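Local coordinates for protein hemolysin (Xylella fastidiosa, PDB 2OAI) that is a probable membrane protein of the CorC/HlyC family, possibly binding flavin adenine dinucleotide, here represented by its calcium-binding transporter-associated domain, at residues S56-G59 against G65-F68; G18-D23 against A71-E76. One frame throughout, in Å; residues are numbered along the deposited sequence.

Contact 1 of 2, residues S56-G59 against G65-F68; sequences SYFG and GEYF
Tyr57 lays its ring over that of Phe68 in an offset stack, the centroids 4.5 Å apart and the planes inclined by 18°. The tightest touch is made by the root of the phenylalanine: Phe68 CB sits over one face of the tyrosine ring, 3.4 Å from Tyr57 CE2, in a CH-pi contact. With chi1 at 63°, Phe68 holds CG between its backbone N and carbonyl carbon, which carries the ring back along the tyrosine and lets the two side chains slide past each other. Phe58 completes an aromatic cluster. Its ring stands steeply to that of Phe68, Phe58 CE2 coming within 3.8 Å of Phe68 CD1, while Tyr57 CD2 lies over the centre of one face of the Phe58 ring. Flat, apolar rings suit the meeting of helix end and strand, filling it closely without needing polar partners.

Toward the solvent the packing thins. Tyrosine serves there because its hydroxyl can reach water: one molecule lies 3.0 Å from Tyr57 OH and donates to Tyr67 O at 2.6 Å. Glu66 CB comes obliquely over the Phe58 ring on the side away from Tyr57, 4.0 Å from Phe58 CZ, but the carboxylate turns to His63 N and forms a salt bridge with Arg60. Tyr67 starts away from the helix segment, and its hydroxyl is hydrogen-bonded to Glu16 of the second subunit.

The C-terminal end of helix 50-58 thus packs on strand 67-70; Phe68 also touches Met53 and Cys54 of that helix and, on the sheet side, Ile75 of neighbouring strand 73-76.

Contact 2 of 2, residues G18-D23 against A71-E76; sequences GSFLID and AGWRIE. With EDO (1,2-ethanediol), chain E.
Phe20 and Trp73 both set CG anti to the carbonyl carbon, with chi1 at -64° and -71°, and these similar rotamers send the two rings toward each other from separate strands. One side of the phenyl ring, CD2 and CE2, meets the far end of the indole: Phe20 CE2 approaches Trp73 CH2 to 3.8 Å, and Phe20 CD2 lies 4.1 Å from Trp73 CZ3. The phenyl ring and the six-membered ring of the indole are tilted by only 18°, yet they are slid so far apart that they barely overlap, with centroids 5.9 Å from each other.

The long reach follows from the fold. In the five-stranded antiparallel sheet of this transporter-associated domain, strand 89-92 runs between strands 20-22 and 73-76, so the contact joins second neighbours, and Phe20 and Ile75 are 9.7 Å apart at their CA atoms. The backbone of Phe20 is hydrogen-bonded to Leu90 of that middle strand. Large aromatic residues suit these positions because they can span the intervening strand, whose Arg92 touches Trp73. Met12 and Thr14 of strand 12-14 flank Phe20 in turn.

Just after strand 20-22, Asp23 OD1 accepts a hydrogen bond of 2.6 Å from O1 of an ethanediol, probably a crystallisation additive, and is also hydrogen-bonded to Thr25.

From the N terminus the chain makes strand 12-14, then turns into 18-23, the opening segment of contact 2, and goes on to helices 28-35 and 50-58. The end of the second helix begins contact 1, which closes after a short loop when 65-68 enters strand 67-70. A turn then leads into 71-76, and contact 2 closes a much longer loop that encloses contact 1 entirely; the two do not cross. Their later segments are joined directly as antiparallel neighbours, with Phe68 O 2.8 Å from Ile75 N in a probable hydrogen bond. Contact 1 ties helix 50-58 to the outermost strand 67-70, whereas contact 2 links the two strands that flank strand 89-92.

Contact 1 of 2, residues S56-G59 against G65-F68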
loop_
_atom_site.group_PDB
_atom_site.type_symbol
_atom_site.label_atom_id
_atom_site.label_comp_id
_atom_site.label_asym_id
_atom_site.label_seq_id
_atom_site.Cartn_x
_atom_site.Cartn_y
_atom_site.Cartn_z
ATOM N N SER A 56 -6.940 17.706 1.664
ATOM C CA SER A 56 -6.713 19.133 1.584
ATOM C C SER A 56 -5.881 19.475 0.337
ATOM O O SER A 56 -6.215 20.404 -0.396
ATOM C CB SER A 56 -6.024 19.615 2.862
ATOM O OG SER A 56 -5.829 21.007 2.841
ATOM N N TYR A 57 -4.835 18.690 0.089
ATOM C CA TYR A 57 -3.957 18.932 -1.049
ATOM C C TYR A 57 -4.656 18.701 -2.387
ATOM O O TYR A 57 -4.589 19.565 -3.255
ATOM C CB TYR A 57 -2.689 18.084 -0.972
ATOM C CG TYR A 57 -1.803 18.266 -2.193
ATOM C CD1 TYR A 57 -0.890 19.320 -2.264
ATOM C CD2 TYR A 57 -1.898 17.391 -3.287
ATOM C CE1 TYR A 57 -0.090 19.500 -3.384
ATOM C CE2 TYR A 57 -1.104 17.567 -4.413
ATOM C CZ TYR A 57 -0.203 18.617 -4.449
ATOM O OH TYR A 57 0.601 18.786 -5.560
ATOM N N PHE A 58 -5.316 17.552 -2.549
ATOM C CA PHE A 58 -5.956 17.215 -3.817
ATOM C C PHE A 58 -7.288 17.921 -4.037
ATOM O O PHE A 58 -7.689 18.142 -5.189
ATOM C CB PHE A 58 -6.118 15.708 -3.984
ATOM C CG PHE A 58 -4.809 14.977 -4.105
ATOM C CD1 PHE A 58 -4.058 15.057 -5.276
ATOM C CD2 PHE A 58 -4.325 14.206 -3.046
ATOM C CE1 PHE A 58 -2.819 14.371 -5.385
ATOM C CE2 PHE A 58 -3.099 13.515 -3.143
ATOM C CZ PHE A 58 -2.351 13.608 -4.325
ATOM N N GLY A 59 -7.976 18.265 -2.949
ATOM C CA GLY A 59 -9.301 18.890 -3.036
ATOM C C GLY A 59 -10.340 17.927 -3.581
ATOM O O GLY A 59 -11.320 18.353 -4.187
ATOM N N GLY A 65 -2.021 5.685 -6.208
ATOM C CA GLY A 65 -0.900 5.959 -7.087
ATOM C C GLY A 65 -0.627 7.452 -7.273
ATOM O O GLY A 65 0.435 7.817 -7.799
ATOM N N GLU A 66 -1.573 8.303 -6.903
ATOM C CA GLU A 66 -1.305 9.747 -6.930
ATOM C C GLU A 66 -0.382 10.100 -5.766
ATOM O O GLU A 66 -0.317 9.354 -4.788
ATOM C CB GLU A 66 -2.578 10.570 -6.878
ATOM C CG GLU A 66 -3.451 10.426 -8.125
ATOM C CD GLU A 66 -4.544 11.477 -8.152
ATOM O OE1 GLU A 66 -4.267 12.627 -8.546
ATOM O OE2 GLU A 66 -5.691 11.170 -7.767
ATOM N N TYR A 67 0.386 11.179 -5.913
ATOM C CA TYR A 67 1.355 11.549 -4.875
ATOM C C TYR A 67 1.610 13.036 -4.883
ATOM O O TYR A 67 1.236 13.740 -5.850
ATOM C CB TYR A 67 2.694 10.815 -5.054
ATOM C CG TYR A 67 3.404 11.145 -6.365
ATOM C CD1 TYR A 67 4.273 12.249 -6.468
ATOM C CD2 TYR A 67 3.159 10.386 -7.519
ATOM C CE1 TYR A 67 4.926 12.534 -7.664
ATOM C CE2 TYR A 67 3.799 10.664 -8.718
ATOM C CZ TYR A 67 4.684 11.743 -8.782
ATOM O OH TYR A 67 5.317 12.027 -9.969
ATOM N N PHE A 68 2.212 13.516 -3.797
ATOM C CA PHE A 68 2.670 14.901 -3.741
ATOM C C PHE A 68 3.888 14.930 -2.828
ATOM O O PHE A 68 4.132 13.978 -2.090
ATOM C CB PHE A 68 1.564 15.848 -3.236
ATOM C CG PHE A 68 1.102 15.568 -1.815
ATOM C CD1 PHE A 68 0.139 14.585 -1.561
ATOM C CD2 PHE A 68 1.625 16.288 -0.734
ATOM C CE1 PHE A 68 -0.318 14.310 -0.252
ATOM C CE2 PHE A 68 1.177 16.016 0.589
ATOM C CZ PHE A 68 0.202 15.013 0.813
HETATM O O HOH W 1 1.236 16.174 -6.839
#

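Contact 2 of 2, residues G18-D23 against A71-E76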
loop_
_atom_site.group_PDB
_atom_site.type_symbol
_atom_site.label_atom_id
_atom_site.label_comp_id
_atom_site.label_asym_id
_atom_site.label_seq_id
_atom_site.Cartn_x
_atom_site.Cartn_y
_atom_site.Cartn_z
ATOM N N GLY A 18 13.623 1.148 3.753
ATOM C CA GLY A 18 13.626 2.232 4.728
ATOM C C GLY A 18 12.431 3.168 4.562
ATOM O O GLY A 18 12.223 4.033 5.423
ATOM N N SER A 19 11.670 3.027 3.473
ATOM C CA SER A 19 10.448 3.832 3.277
ATOM C C SER A 19 9.385 3.392 4.293
ATOM O O SER A 19 9.547 2.368 4.952
ATOM C CB SER A 19 9.927 3.747 1.813
ATOM O OG SER A 19 9.654 2.407 1.421
ATOM N N PHE A 20 8.319 4.190 4.447
ATOM C CA PHE A 20 7.348 3.920 5.499
ATOM C C PHE A 20 6.002 3.717 4.876
ATOM O O PHE A 20 5.595 4.481 3.986
ATOM C CB PHE A 20 7.220 5.120 6.450
ATOM C CG PHE A 20 8.483 5.443 7.242
ATOM C CD1 PHE A 20 9.171 4.455 7.929
ATOM C CD2 PHE A 20 8.933 6.751 7.331
ATOM C CE1 PHE A 20 10.325 4.776 8.672
ATOM C CE2 PHE A 20 10.077 7.086 8.081
ATOM C CZ PHE A 20 10.773 6.106 8.738
ATOM N N LEU A 21 5.275 2.743 5.384
ATOM C CA LEU A 21 3.863 2.596 5.071
ATOM C C LEU A 21 3.067 3.050 6.301
ATOM O O LEU A 21 3.266 2.534 7.429
ATOM C CB LEU A 21 3.553 1.147 4.713
ATOM C CG LEU A 21 4.075 0.758 3.310
ATOM C CD1 LEU A 21 4.139 -0.787 3.130
ATOM C CD2 LEU A 21 3.115 1.363 2.244
ATOM N N ILE A 22 2.179 4.030 6.084
ATOM C CA ILE A 22 1.562 4.762 7.203
ATOM C C ILE A 22 0.033 4.823 7.068
ATOM O O ILE A 22 -0.495 5.053 5.985
ATOM C CB ILE A 22 2.122 6.183 7.320
ATOM C CG1 ILE A 22 3.671 6.140 7.409
ATOM C CG2 ILE A 22 1.502 6.899 8.564
ATOM C CD1 ILE A 22 4.327 7.510 7.671
ATOM N N ASP A 23 -0.663 4.582 8.173
ATOM C CA ASP A 23 -2.140 4.633 8.208
ATOM C C ASP A 23 -2.593 6.091 7.988
ATOM O O ASP A 23 -1.950 7.033 8.495
ATOM C CB ASP A 23 -2.617 4.129 9.580
ATOM C CG ASP A 23 -4.089 3.861 9.602
ATOM O OD1 ASP A 23 -4.869 4.830 9.647
ATOM O OD2 ASP A 23 -4.479 2.676 9.566
ATOM N N ALA A 71 7.606 18.675 2.723
ATOM C CA ALA A 71 8.721 18.692 3.686
ATOM C C ALA A 71 9.889 17.746 3.350
ATOM O O ALA A 71 10.435 17.096 4.257
ATOM C CB ALA A 71 8.176 18.389 5.088
ATOM N N GLY A 72 10.276 17.670 2.072
ATOM C CA GLY A 72 11.341 16.767 1.608
ATOM C C GLY A 72 10.952 15.277 1.510
ATOM O O GLY A 72 11.826 14.416 1.389
ATOM N N TRP A 73 9.654 14.973 1.551
ATOM C CA TRP A 73 9.175 13.579 1.434
ATOM C C TRP A 73 8.148 13.475 0.319
ATOM O O TRP A 73 7.416 14.450 0.066
ATOM C CB TRP A 73 8.503 13.146 2.752
ATOM C CG TRP A 73 9.489 12.962 3.864
ATOM C CD1 TRP A 73 10.071 13.936 4.629
ATOM C CD2 TRP A 73 10.003 11.720 4.318
ATOM N NE1 TRP A 73 10.932 13.366 5.544
ATOM C CE2 TRP A 73 10.911 12.005 5.375
ATOM C CE3 TRP A 73 9.785 10.387 3.941
ATOM C CZ2 TRP A 73 11.601 11.005 6.060
ATOM C CZ3 TRP A 73 10.496 9.380 4.618
ATOM C CH2 TRP A 73 11.393 9.711 5.672
ATOM N N ARG A 74 8.055 12.305 -0.303
ATOM C CA ARG A 74 6.975 12.039 -1.236
ATOM C C ARG A 74 5.928 11.185 -0.532
ATOM O O ARG A 74 6.258 10.167 0.082
ATOM C CB ARG A 74 7.484 11.284 -2.461
ATOM C CG ARG A 74 6.382 10.887 -3.462
ATOM C CD ARG A 74 6.965 10.756 -4.835
ATOM N NE ARG A 74 7.469 12.052 -5.313
ATOM C CZ ARG A 74 8.099 12.218 -6.470
ATOM N NH1 ARG A 74 8.281 11.176 -7.279
ATOM N NH2 ARG A 74 8.518 13.429 -6.834
ATOM N N ILE A 75 4.675 11.600 -0.648
ATOM C CA ILE A 75 3.548 10.906 -0.028
ATOM C C ILE A 75 2.633 10.361 -1.116
ATOM O O ILE A 75 2.028 11.132 -1.861
ATOM C CB ILE A 75 2.736 11.865 0.876
ATOM C CG1 ILE A 75 3.658 12.542 1.898
ATOM C CG2 ILE A 75 1.584 11.112 1.579
ATOM C CD1 ILE A 75 2.990 13.667 2.661
ATOM N N GLU A 76 2.532 9.041 -1.186
ATOM C CA GLU A 76 1.817 8.378 -2.276
ATOM C C GLU A 76 0.639 7.596 -1.707
ATOM O O GLU A 76 0.782 6.915 -0.694
ATOM C CB GLU A 76 2.776 7.454 -3.045
ATOM C CG GLU A 76 2.032 6.658 -4.141
ATOM C CD GLU A 76 2.962 5.742 -4.951
ATOM O OE1 GLU A 76 4.211 5.738 -4.708
ATOM O OE2 GLU A 76 2.424 5.020 -5.819
HETATM C C1 EDO E . -7.310 4.805 7.467
HETATM O O1 EDO E . -6.932 3.860 8.442
HETATM C C2 EDO E . -6.912 6.236 7.741
HETATM O O2 EDO E . -7.641 7.112 6.880
#